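Local coordinates for protein adenosine deaminase 1 (Arthrobacter aurescens, PDB 3RYS) that probably catalyses the zinc-dependent hydrolytic deamination of adenine to hypoxanthine, releasing ammonium, a step of purine salvage and nitrogen catabolism, at residues A[142-147]-A[175-180]. Sequence-based numbering, arbitrary orientation.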
ATOM      1  N   PHE A 142      -3.605   6.340  -9.241  1.00 13.50           N
ATOM      2  CA  PHE A 142      -3.497   7.577 -10.003  1.00 11.36           C
ATOM      3  C   PHE A 142      -2.997   8.739  -9.150  1.00  9.77           C
ATOM      4  O   PHE A 142      -3.343   8.854  -7.980  1.00 11.36           O
ATOM      5  CB  PHE A 142      -4.836   7.888 -10.674  1.00 12.47           C
ATOM      6  CG  PHE A 142      -5.236   6.865 -11.709  1.00 16.19           C
ATOM      7  CD1 PHE A 142      -4.949   7.067 -13.050  1.00 15.31           C
ATOM      8  CD2 PHE A 142      -5.872   5.690 -11.336  1.00 16.57           C
ATOM      9  CE1 PHE A 142      -5.303   6.123 -14.002  1.00 15.32           C
ATOM     10  CE2 PHE A 142      -6.224   4.742 -12.287  1.00 15.58           C
ATOM     11  CZ  PHE A 142      -5.937   4.961 -13.619  1.00 15.39           C
ATOM     12  N   LEU A 143      -2.163   9.589  -9.739  1.00  9.76           N
ATOM     13  CA  LEU A 143      -1.566  10.707  -9.014  1.00 12.69           C
ATOM     14  C   LEU A 143      -2.550  11.860  -8.880  1.00 14.08           C
ATOM     15  O   LEU A 143      -2.834  12.564  -9.848  1.00 16.23           O
ATOM     16  CB  LEU A 143      -0.293  11.176  -9.718  1.00 11.54           C
ATOM     17  CG  LEU A 143       0.678  10.040 -10.057  1.00 15.35           C
ATOM     18  CD1 LEU A 143       1.925  10.569 -10.758  1.00 12.79           C
ATOM     19  CD2 LEU A 143       1.051   9.257  -8.806  1.00 12.55           C
ATOM     20  N   ARG A 144      -3.058  12.058  -7.671  1.00 12.52           N
ATOM     21  CA  ARG A 144      -4.126  13.024  -7.441  1.00 13.50           C
ATOM     22  C   ARG A 144      -3.713  14.466  -7.722  1.00 14.52           C
ATOM     23  O   ARG A 144      -4.570  15.336  -7.863  1.00 15.57           O
ATOM     24  CB  ARG A 144      -4.668  12.895  -6.016  1.00 13.58           C
ATOM     25  CG  ARG A 144      -3.666  13.250  -4.930  1.00 13.51           C
ATOM     26  CD  ARG A 144      -4.125  12.716  -3.591  1.00 13.91           C
ATOM     27  NE  ARG A 144      -5.542  12.991  -3.371  1.00 16.18           N
ATOM     28  CZ  ARG A 144      -6.295  12.366  -2.473  1.00 14.98           C
ATOM     29  NH1 ARG A 144      -5.770  11.420  -1.706  1.00 13.62           N
ATOM     30  NH2 ARG A 144      -7.577  12.679  -2.344  1.00 13.81           N
ATOM     31  N   ASP A 145      -2.410  14.722  -7.802  1.00 16.19           N
ATOM     32  CA  ASP A 145      -1.921  16.070  -8.120  1.00 16.08           C
ATOM     33  C   ASP A 145      -1.626  16.249  -9.608  1.00 14.27           C
ATOM     34  O   ASP A 145      -0.898  17.153 -10.006  1.00 15.14           O
ATOM     35  CB  ASP A 145      -0.703  16.457  -7.269  1.00 13.17           C
ATOM     36  CG  ASP A 145       0.371  15.382  -7.249  1.00 15.39           C
ATOM     37  OD1 ASP A 145       0.285  14.414  -8.036  1.00 13.81           O
ATOM     38  OD2 ASP A 145       1.312  15.510  -6.437  1.00 15.57           O
ATOM     39  N   MET A 146      -2.187  15.364 -10.420  1.00 15.11           N
ATOM     40  CA  MET A 146      -2.238  15.567 -11.857  1.00 16.59           C
ATOM     41  C   MET A 146      -3.705  15.616 -12.248  1.00 16.45           C
ATOM     42  O   MET A 146      -4.575  15.282 -11.442  1.00 15.00           O
ATOM     43  CB  MET A 146      -1.526  14.446 -12.606  1.00 16.41           C
ATOM     44  CG  MET A 146      -0.024  14.421 -12.412  1.00 15.26           C
ATOM     45  SD  MET A 146       0.755  13.322 -13.609  1.00 17.93           S
ATOM     46  CE  MET A 146       2.420  13.250 -12.961  1.00 19.14           C
ATOM     47  N   SER A 147      -3.986  16.029 -13.478  1.00 14.47           N
ATOM     48  CA  SER A 147      -5.366  16.248 -13.885  1.00 15.81           C
ATOM     49  C   SER A 147      -6.167  14.951 -13.857  1.00 18.72           C
ATOM     50  O   SER A 147      -5.602  13.857 -13.930  1.00 18.22           O
ATOM     51  CB  SER A 147      -5.432  16.885 -15.274  1.00 16.45           C
ATOM     52  OG  SER A 147      -5.062  15.962 -16.283  1.00 17.06           O
ATOM     53  N   VAL A 175      -3.511  16.818   0.416  1.00 13.56           N
ATOM     54  CA  VAL A 175      -4.064  18.120   0.766  1.00 12.85           C
ATOM     55  C   VAL A 175      -4.253  19.015  -0.457  1.00 13.81           C
ATOM     56  O   VAL A 175      -3.331  19.212  -1.250  1.00 14.14           O
ATOM     57  CB  VAL A 175      -3.198  18.836   1.823  1.00 18.12           C
ATOM     58  CG1 VAL A 175      -3.625  20.288   1.969  1.00 18.98           C
ATOM     59  CG2 VAL A 175      -3.289  18.110   3.162  1.00 14.80           C
ATOM     60  N   GLY A 176      -5.461  19.548  -0.606  1.00 14.20           N
ATOM     61  CA  GLY A 176      -5.784  20.398  -1.738  1.00 15.33           C
ATOM     62  C   GLY A 176      -6.154  19.618  -2.989  1.00 14.81           C
ATOM     63  O   GLY A 176      -6.415  20.205  -4.042  1.00 14.60           O
ATOM     64  N   ASN A 177      -6.174  18.294  -2.874  1.00 12.61           N
ATOM     65  CA  ASN A 177      -6.536  17.429  -3.989  1.00 13.95           C
ATOM     66  C   ASN A 177      -7.626  16.430  -3.598  1.00 16.20           C
ATOM     67  O   ASN A 177      -7.374  15.228  -3.503  1.00 15.19           O
ATOM     68  CB  ASN A 177      -5.302  16.691  -4.507  1.00 15.32           C
ATOM     69  CG  ASN A 177      -4.282  17.628  -5.139  1.00 18.53           C
ATOM     70  OD1 ASN A 177      -4.587  18.354  -6.089  1.00 19.12           O
ATOM     71  ND2 ASN A 177      -3.059  17.606  -4.619  1.00 17.15           N
ATOM     72  N   PRO A 178      -8.853  16.930  -3.390  1.00 16.37           N
ATOM     73  CA  PRO A 178      -9.968  16.149  -2.846  1.00 17.04           C
ATOM     74  C   PRO A 178     -10.338  14.981  -3.747  1.00 18.80           C
ATOM     75  O   PRO A 178     -10.130  15.048  -4.962  1.00 16.81           O
ATOM     76  CB  PRO A 178     -11.131  17.154  -2.817  1.00 16.19           C
ATOM     77  CG  PRO A 178     -10.523  18.489  -3.030  1.00 15.59           C
ATOM     78  CD  PRO A 178      -9.286  18.265  -3.831  1.00 14.93           C
ATOM     79  N   PRO A 179     -10.893  13.918  -3.151  1.00 18.04           N
ATOM     80  CA  PRO A 179     -11.352  12.737  -3.885  1.00 15.55           C
ATOM     81  C   PRO A 179     -12.309  13.124  -5.008  1.00 18.62           C
ATOM     82  O   PRO A 179     -12.230  12.561  -6.100  1.00 18.52           O
ATOM     83  CB  PRO A 179     -12.091  11.936  -2.812  1.00 19.97           C
ATOM     84  CG  PRO A 179     -11.432  12.332  -1.533  1.00 16.70           C
ATOM     85  CD  PRO A 179     -11.100  13.785  -1.698  1.00 16.19           C
ATOM     86  N   SER A 180     -13.189  14.085  -4.733  1.00 17.31           N
ATOM     87  CA  SER A 180     -14.184  14.547  -5.698  1.00 17.86           C
ATOM     88  C   SER A 180     -13.580  14.895  -7.054  1.00 18.30           C
ATOM     89  O   SER A 180     -14.245  14.798  -8.085  1.00 19.28           O
ATOM     90  CB  SER A 180     -14.924  15.773  -5.149  1.00 20.40           C
ATOM     91  OG  SER A 180     -14.078  16.913  -5.124  1.00 18.64           O
TER
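Arg144 reaches Asn177 through a chain whose first torsion (chi1 65°) sets CG between the backbone N and the carbonyl carbon; a bend at chi3 (-45°) then swings the guanidinium edge round to the Asn177 backbone carbonyl. Two nitrogens grip that single oxygen side-on: Arg144 NE lies 2.9 Å from Asn177 O and Arg144 NH2 2.8 Å from it. Neither bond is straight, because two N-H groups converge on one acceptor, which sits a little out of the guanidinium plane. The NE donor lies in the carbonyl plane, whereas NH2 is somewhat tilted from it. Arginine suits the place because its forked, flat end can hold one carbonyl with two donors and still offer NH1, which is hydrogen-bonded to the backbone O of the zinc ligand His199.

Beyond the oxygen, the same guanidinium edge faces the Pro178-Pro179 peptide bond, with Arg144 NH2 3.7 Å from Pro179 CD. Asn177 sets its side chain at an angle across the arginine stem, its CB 3.8 Å from Arg144 CG. The amide of Asn177 continues over the turn at Arg144 and Asp145, and Asn177 ND2 comes within 3.7 Å of Asp145 CB. That amide nitrogen donates a hydrogen bond to Ala173 O, so asparagine both packs on the neighbouring turn and ties back its own loop. Leu143 to Met146 form a type I beta turn, closed by Met146 N to Leu143 O at 2.9 Å, which presents Arg144 to the loop. Pro178 and Pro179, which have no backbone N-H to satisfy, pack their rings on Tyr208 and Glu211 of helix 206-214.

The contact thus joins loops following adjacent parallel strands 135-143 and 167-171, beside the zinc and adenine site, as in the TIM-barrel fold of the adenosine deaminase family.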